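Long-range contacts in 3-oxo-tetronate kinase (Salmonella typhimurium, PDB 3DQQ), which probably catalyses the ATP-dependent phosphorylation of 3-oxo-tetronate to 3-oxo-tetronate 4-phosphate, as a member of the four-carbon acid sugar kinase family: residues R252-S257 / G352-F357; H274-D279 / L309-S314; L345-A350 / T369-I374. All blocks are in the same frame, centred on the assembly; numbering follows the deposited sequence.

Contact 1: R252-S257 / G352-F357; sequences RAVVLS and GGITRF
Arg252 O is gripped by two successive backbone amides, Thr355 N at 2.9 Å and Arg356 N at 3.2 Å. Two residues on from Arg252, Val254 N donates to Arg356 O (3.1 Å). Ile354 packs with two of its methyls. Its CD1 meets the CG of Arg252, 3.5 Å away, on the aliphatic part of that long chain, while its CG2 reaches Val254 CG1 and sits over one face of the Phe357 ring, offset toward the rim. Val254 turns CG1 into the space between backbone N and carbonyl carbon (chi1 63°), which carries that methyl to the ring in an off-centre CH-pi contact, 4.2 Å from CG1 to the centroid of Phe357. Leu256 CD1 closes in at the ring edge. These are parallel strands, 253-257 beside 356-360, in the nucleotide-binding domain, and bulky apolar residues, Val254, Leu256 and Phe357, suit the buried face that helix 336-351 covers through Leu349 and Phe342. On the face bearing Ala253 and Arg356, the small Ala253 CB lies 3.8 Å above the plane of the Arg356 guanidinium, over its centre. The Arg356 side chain is bent at chi3, and its NH2 is held by Gly251 O. Further out, Gly353 at positive phi is the C-prime residue of the Schellman motif that ends helix 336-351 and turns the chain into Ile354.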
# COMPACT_ATOMS: atom_id res chain seq x y z
N ARG A 252 10.02 -5.03 32.86
CA ARG A 252 9.13 -4.13 32.18
C ARG A 252 9.17 -4.39 30.65
O ARG A 252 10.16 -4.88 30.11
CB ARG A 252 9.43 -2.68 32.56
CG ARG A 252 8.64 -1.64 31.69
CD ARG A 252 7.24 -1.22 32.23
NE ARG A 252 7.13 0.25 32.25
CZ ARG A 252 7.92 1.09 32.96
NH1 ARG A 252 8.93 0.64 33.75
NH2 ARG A 252 7.72 2.40 32.88
N ALA A 253 8.03 -4.08 30.02
CA ALA A 253 7.81 -4.22 28.60
C ALA A 253 7.53 -2.88 27.89
O ALA A 253 7.17 -1.87 28.51
CB ALA A 253 6.68 -5.18 28.35
N VAL A 254 7.68 -2.89 26.58
CA VAL A 254 7.48 -1.74 25.75
C VAL A 254 6.87 -2.25 24.45
O VAL A 254 7.22 -3.34 24.01
CB VAL A 254 8.80 -1.03 25.51
CG1 VAL A 254 9.77 -1.91 24.74
CG2 VAL A 254 8.54 0.28 24.80
N VAL A 255 5.92 -1.51 23.89
CA VAL A 255 5.45 -1.78 22.52
C VAL A 255 6.13 -0.77 21.59
O VAL A 255 6.06 0.44 21.82
CB VAL A 255 3.93 -1.64 22.38
CG1 VAL A 255 3.49 -1.89 20.94
CG2 VAL A 255 3.24 -2.58 23.34
N LEU A 256 6.79 -1.28 20.56
CA LEU A 256 7.40 -0.45 19.53
C LEU A 256 6.69 -0.77 18.21
O LEU A 256 6.86 -1.84 17.64
CB LEU A 256 8.90 -0.72 19.40
CG LEU A 256 9.82 -0.42 20.59
CD1 LEU A 256 11.28 -0.76 20.24
CD2 LEU A 256 9.70 1.01 21.07
N SER A 257 5.90 0.17 17.72
CA SER A 257 5.13 -0.05 16.49
C SER A 257 5.65 0.78 15.32
O SER A 257 5.62 2.01 15.37
CB SER A 257 3.68 0.29 16.76
OG SER A 257 2.89 -0.23 15.74
N GLY A 352 18.40 0.66 29.88
CA GLY A 352 17.65 1.15 31.03
C GLY A 352 16.80 0.10 31.67
O GLY A 352 15.95 0.40 32.50
N GLY A 353 16.96 -1.15 31.25
CA GLY A 353 16.28 -2.25 31.89
C GLY A 353 14.99 -2.76 31.31
O GLY A 353 14.42 -3.69 31.86
N ILE A 354 14.50 -2.21 30.20
CA ILE A 354 13.38 -2.87 29.52
C ILE A 354 13.87 -4.26 29.16
O ILE A 354 15.03 -4.46 28.82
CB ILE A 354 12.86 -2.15 28.26
CG1 ILE A 354 12.35 -0.77 28.64
CG2 ILE A 354 11.74 -2.96 27.61
CD1 ILE A 354 11.41 -0.77 29.80
N THR A 355 12.96 -5.22 29.28
CA THR A 355 13.29 -6.63 29.19
C THR A 355 12.42 -7.36 28.13
O THR A 355 12.87 -8.33 27.57
CB THR A 355 13.16 -7.27 30.60
OG1 THR A 355 13.97 -8.42 30.66
CG2 THR A 355 11.77 -7.71 30.89
N ARG A 356 11.21 -6.87 27.88
CA ARG A 356 10.29 -7.42 26.91
C ARG A 356 9.93 -6.41 25.84
O ARG A 356 9.44 -5.35 26.14
CB ARG A 356 9.02 -7.81 27.63
CG ARG A 356 9.17 -9.07 28.44
CD ARG A 356 7.84 -9.54 29.01
NE ARG A 356 7.49 -8.65 30.10
CZ ARG A 356 6.26 -8.35 30.51
NH1 ARG A 356 5.18 -8.89 29.95
NH2 ARG A 356 6.12 -7.53 31.52
N PHE A 357 10.13 -6.76 24.57
CA PHE A 357 9.90 -5.86 23.47
C PHE A 357 8.83 -6.42 22.54
O PHE A 357 9.04 -7.45 21.90
CB PHE A 357 11.17 -5.70 22.68
CG PHE A 357 12.22 -4.92 23.37
CD1 PHE A 357 12.54 -3.64 22.95
CD2 PHE A 357 12.92 -5.45 24.43
CE1 PHE A 357 13.54 -2.90 23.60
CE2 PHE A 357 13.92 -4.72 25.08
CZ PHE A 357 14.23 -3.45 24.66

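Contact 2: H274-D279 / L309-S314; sequences HAPTRD and LAPMIS
Leu309 and Met312 meet the 274-279 segment at two levels, Leu309 in the loop and Met312 in the sheet. The two short strands, 277-279 and 312-314, run parallel at 18° to each other and are the beta strands of a beta-alpha-beta unit whose helix is 288-304. Leu309 lies before the strand pairing starts: its CB faces Ala275 CB at 4.0 Å, and its CD1 touches the CB of His274 at 3.8 Å. A branched apolar residue suits this spot, since its other neighbours include Tyr271 and the helix 411-417. Met312 pairs with Thr277, their side chains side by side and pointing the same way, with CB atoms 3.7 Å apart. Because Met312 CG stands anti to the backbone N (chi1 179°), the flexible chain runs on from that pairing to Val268, Tyr271 and Phe412, where an unbranched thioether can thread between helices. Its amide N bonds to Pro276 O at 3.0 Å; proline has no N-H to give but its carbonyl can still accept. Met312 O accepts only a weak bond from Arg278 N. Arg278, on the other face with Ile313, keeps its CB near the strand and sends its bent chain outward to a cation-pi contact with Trp301. At the far end Ser314 N reaches Arg278 O at 3.0 Å, with an N-H...O angle of 164°.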
# COMPACT_ATOMS: atom_id res chain seq x y z
N HIS A 274 -5.54 2.06 26.45
CA HIS A 274 -5.27 1.29 27.65
C HIS A 274 -3.91 1.54 28.24
O HIS A 274 -3.64 1.12 29.36
CB HIS A 274 -5.39 -0.20 27.34
CG HIS A 274 -6.75 -0.58 26.84
ND1 HIS A 274 -7.78 -0.91 27.68
CD2 HIS A 274 -7.24 -0.68 25.58
CE1 HIS A 274 -8.86 -1.19 26.97
NE2 HIS A 274 -8.55 -1.06 25.69
N ALA A 275 -3.03 2.21 27.51
CA ALA A 275 -1.67 2.37 27.98
C ALA A 275 -1.12 3.70 27.51
O ALA A 275 -1.55 4.22 26.49
CB ALA A 275 -0.81 1.22 27.49
N PRO A 276 -0.17 4.26 28.26
CA PRO A 276 0.42 5.52 27.86
C PRO A 276 1.13 5.33 26.54
O PRO A 276 1.84 4.34 26.36
CB PRO A 276 1.44 5.82 28.98
CG PRO A 276 1.66 4.56 29.68
CD PRO A 276 0.42 3.73 29.50
N THR A 277 0.91 6.24 25.61
CA THR A 277 1.55 6.13 24.34
C THR A 277 2.02 7.44 23.77
O THR A 277 1.65 8.48 24.20
CB THR A 277 0.67 5.37 23.30
OG1 THR A 277 -0.00 6.29 22.46
CG2 THR A 277 -0.30 4.43 23.98
N ARG A 278 2.86 7.36 22.76
CA ARG A 278 3.57 8.50 22.27
C ARG A 278 3.85 8.24 20.79
O ARG A 278 4.32 7.16 20.42
CB ARG A 278 4.85 8.63 23.09
CG ARG A 278 5.55 9.91 22.97
CD ARG A 278 5.19 10.91 24.04
NE ARG A 278 6.40 11.63 24.44
CZ ARG A 278 7.12 12.42 23.63
NH1 ARG A 278 6.78 12.62 22.34
NH2 ARG A 278 8.22 12.98 24.09
N ASP A 279 3.50 9.22 19.96
CA ASP A 279 3.63 9.12 18.52
C ASP A 279 4.92 9.71 18.05
O ASP A 279 5.24 10.81 18.41
CB ASP A 279 2.52 9.89 17.83
CG ASP A 279 1.21 9.16 17.87
OD1 ASP A 279 1.10 8.07 17.20
OD2 ASP A 279 0.29 9.67 18.56
N LEU A 309 0.10 -1.73 32.02
CA LEU A 309 0.53 -2.20 30.71
C LEU A 309 1.71 -1.38 30.17
O LEU A 309 1.94 -0.26 30.59
CB LEU A 309 -0.63 -2.11 29.74
CG LEU A 309 -1.81 -3.03 30.01
CD1 LEU A 309 -2.98 -2.55 29.18
CD2 LEU A 309 -1.49 -4.48 29.66
N ALA A 310 2.42 -1.96 29.20
CA ALA A 310 3.62 -1.37 28.59
C ALA A 310 3.31 -0.11 27.77
O ALA A 310 2.38 -0.10 26.95
CB ALA A 310 4.35 -2.40 27.70
N PRO A 311 4.11 0.95 27.96
CA PRO A 311 4.04 2.12 27.11
C PRO A 311 4.28 1.79 25.66
O PRO A 311 5.02 0.87 25.36
CB PRO A 311 5.20 2.96 27.61
CG PRO A 311 5.43 2.52 28.99
CD PRO A 311 5.15 1.08 28.97
N MET A 312 3.65 2.54 24.77
CA MET A 312 3.80 2.34 23.33
C MET A 312 4.49 3.53 22.67
O MET A 312 4.22 4.69 22.99
CB MET A 312 2.45 2.13 22.68
CG MET A 312 2.52 1.93 21.20
SD MET A 312 0.91 1.53 20.52
CE MET A 312 1.16 -0.18 20.32
N ILE A 313 5.40 3.24 21.77
CA ILE A 313 5.91 4.26 20.86
C ILE A 313 5.55 3.82 19.45
O ILE A 313 6.06 2.81 18.94
CB ILE A 313 7.38 4.47 21.06
CG1 ILE A 313 7.56 5.13 22.40
CG2 ILE A 313 8.01 5.32 19.93
CD1 ILE A 313 8.94 5.16 22.77
N SER A 314 4.64 4.58 18.85
CA SER A 314 4.05 4.23 17.60
C SER A 314 4.46 5.21 16.54
O SER A 314 4.47 6.40 16.78
CB SER A 314 2.53 4.27 17.73
OG SER A 314 1.93 4.22 16.45

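Contact 3: L345-A350 / T369-I374; sequences LAARLA and TQSLGI
Ala347 and Leu372 mark the nearest backbone approach, with their CA atoms 5.6 Å apart. Residues 345-350 are regular helix, the later part of helix 336-351, with Leu349 N bonded to Leu345 O and Ala350 N to Ala346 O. The partner segment is the last turn of helix 362-371 and its exit. There Gly373 takes a positive phi, and two bonds fold back into the turn, Gly373 N to Gln370 O and Ile374 N to Thr369 O. This is a Schellman motif, in which glycine readily adopts the backbone angles needed to end the helix. No hydrogen bond crosses between the segments, so the contact rests on Leu372 and Ser371 meeting three alanines. The two helices flank strand 356-360 in sequence, an alpha-beta-alpha run within the nucleotide-binding domain, and the seam between them lies at the surface. Helix 362-371 starts at Gly362, Glu363 and Thr364, which probably bind ATP by analogy with relatives, so the contact is made at the opposite end of that helix. Leu372 sets CG anti to its carbonyl carbon (chi1 -57°), which brings the CD2 branch over the helix surface. That methyl touches Ala350 CB at 3.4 Å and Ala346 O at 3.5 Å, one helical turn apart, while Ala347 CA stands 4.1 Å from CD2. Alanines suit this strip because their short side chains let the leucine methyl approach the helix backbone. Ser371 OG, turned anti to its backbone N at chi1 176°, lies 3.7 Å from Ala347 CB and 4.1 Å from Ala346 CB. Its hydrogen bond is to Ser343 O, one turn before Ala347.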
# COMPACT_ATOMS: atom_id res chain seq x y z
N LEU A 345 16.54 3.75 19.92
CA LEU A 345 15.60 3.76 21.03
C LEU A 345 15.67 2.39 21.73
O LEU A 345 15.73 2.31 22.97
CB LEU A 345 14.20 4.05 20.50
CG LEU A 345 13.05 4.03 21.47
CD1 LEU A 345 13.39 4.80 22.72
CD2 LEU A 345 11.80 4.59 20.81
N ALA A 346 15.73 1.33 20.92
CA ALA A 346 15.73 -0.03 21.44
C ALA A 346 16.95 -0.25 22.28
O ALA A 346 16.86 -0.75 23.38
CB ALA A 346 15.67 -1.06 20.30
N ALA A 347 18.12 0.13 21.77
CA ALA A 347 19.35 -0.04 22.57
C ALA A 347 19.20 0.65 23.93
O ALA A 347 19.42 0.03 24.96
CB ALA A 347 20.59 0.48 21.83
N ARG A 348 18.75 1.89 23.93
CA ARG A 348 18.63 2.62 25.20
C ARG A 348 17.62 2.03 26.17
O ARG A 348 17.86 2.00 27.37
CB ARG A 348 18.32 4.10 24.94
CG ARG A 348 19.52 4.82 24.35
CD ARG A 348 19.14 6.18 23.88
NE ARG A 348 20.26 7.12 23.85
CZ ARG A 348 20.89 7.61 24.93
NH1 ARG A 348 20.53 7.27 26.18
NH2 ARG A 348 21.88 8.48 24.77
N LEU A 349 16.50 1.55 25.64
CA LEU A 349 15.49 0.89 26.47
C LEU A 349 16.10 -0.35 27.13
O LEU A 349 15.94 -0.57 28.35
CB LEU A 349 14.25 0.55 25.63
CG LEU A 349 13.40 1.76 25.25
CD1 LEU A 349 12.33 1.42 24.23
CD2 LEU A 349 12.77 2.34 26.51
N ALA A 350 16.83 -1.13 26.35
CA ALA A 350 17.57 -2.27 26.91
C ALA A 350 18.53 -1.82 27.99
O ALA A 350 18.45 -2.36 29.08
CB ALA A 350 18.32 -3.09 25.84
N THR A 369 16.00 -6.03 16.56
CA THR A 369 16.80 -7.19 16.82
C THR A 369 18.24 -6.90 16.55
O THR A 369 19.09 -7.26 17.33
CB THR A 369 16.33 -8.34 15.94
OG1 THR A 369 15.26 -8.99 16.62
CG2 THR A 369 17.40 -9.38 15.77
N GLN A 370 18.53 -6.25 15.44
CA GLN A 370 19.91 -5.98 15.13
C GLN A 370 20.47 -4.98 16.12
O GLN A 370 21.61 -5.08 16.49
CB GLN A 370 20.09 -5.48 13.71
CG GLN A 370 21.58 -5.15 13.38
CD GLN A 370 21.82 -4.52 11.92
OE1 GLN A 370 20.91 -4.50 11.02
NE2 GLN A 370 23.08 -3.99 11.70
N SER A 371 19.65 -4.04 16.58
CA SER A 371 20.10 -3.06 17.54
C SER A 371 20.47 -3.65 18.88
O SER A 371 21.40 -3.22 19.50
CB SER A 371 19.02 -2.02 17.75
OG SER A 371 19.42 -1.12 18.76
N LEU A 372 19.73 -4.63 19.35
CA LEU A 372 20.09 -5.27 20.61
C LEU A 372 21.18 -6.33 20.37
O LEU A 372 21.66 -6.99 21.30
CB LEU A 372 18.85 -5.88 21.22
CG LEU A 372 17.70 -4.90 21.45
CD1 LEU A 372 16.41 -5.63 21.77
CD2 LEU A 372 18.07 -3.93 22.55
N GLY A 373 21.58 -6.52 19.12
CA GLY A 373 22.63 -7.48 18.78
C GLY A 373 22.23 -8.90 19.02
O GLY A 373 23.05 -9.70 19.36
N ILE A 374 20.95 -9.20 18.84
CA ILE A 374 20.44 -10.55 18.98
C ILE A 374 20.59 -11.29 17.69
O ILE A 374 20.25 -10.80 16.65
CB ILE A 374 18.99 -10.53 19.37
CG1 ILE A 374 18.88 -9.99 20.79
CG2 ILE A 374 18.40 -11.91 19.21
CD1 ILE A 374 17.53 -9.52 21.12

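Contacts 1 and 2 are sheet contacts that share a neighbourhood: strand 253-257 lies between 356-360 and 312-314, and Val255 and Ser257 probably hydrogen-bond to Ile313, joining the two pairings edge to edge. Contact 1 is buried, contact 2 partly so, on strand 277-279, the outermost of its sheet within this chain, and both depend on parallel backbone bonds. Contact 3 is a surface seam between helices, without any bond across its segments, and rests on a leucine methyl and a serine packed on small alanines. It meets contact 1 where Leu349 O receives Ile354 N and where Phe357 packs against Ala346 and Ala350; it touches contact 2 through Ile313 and Leu345.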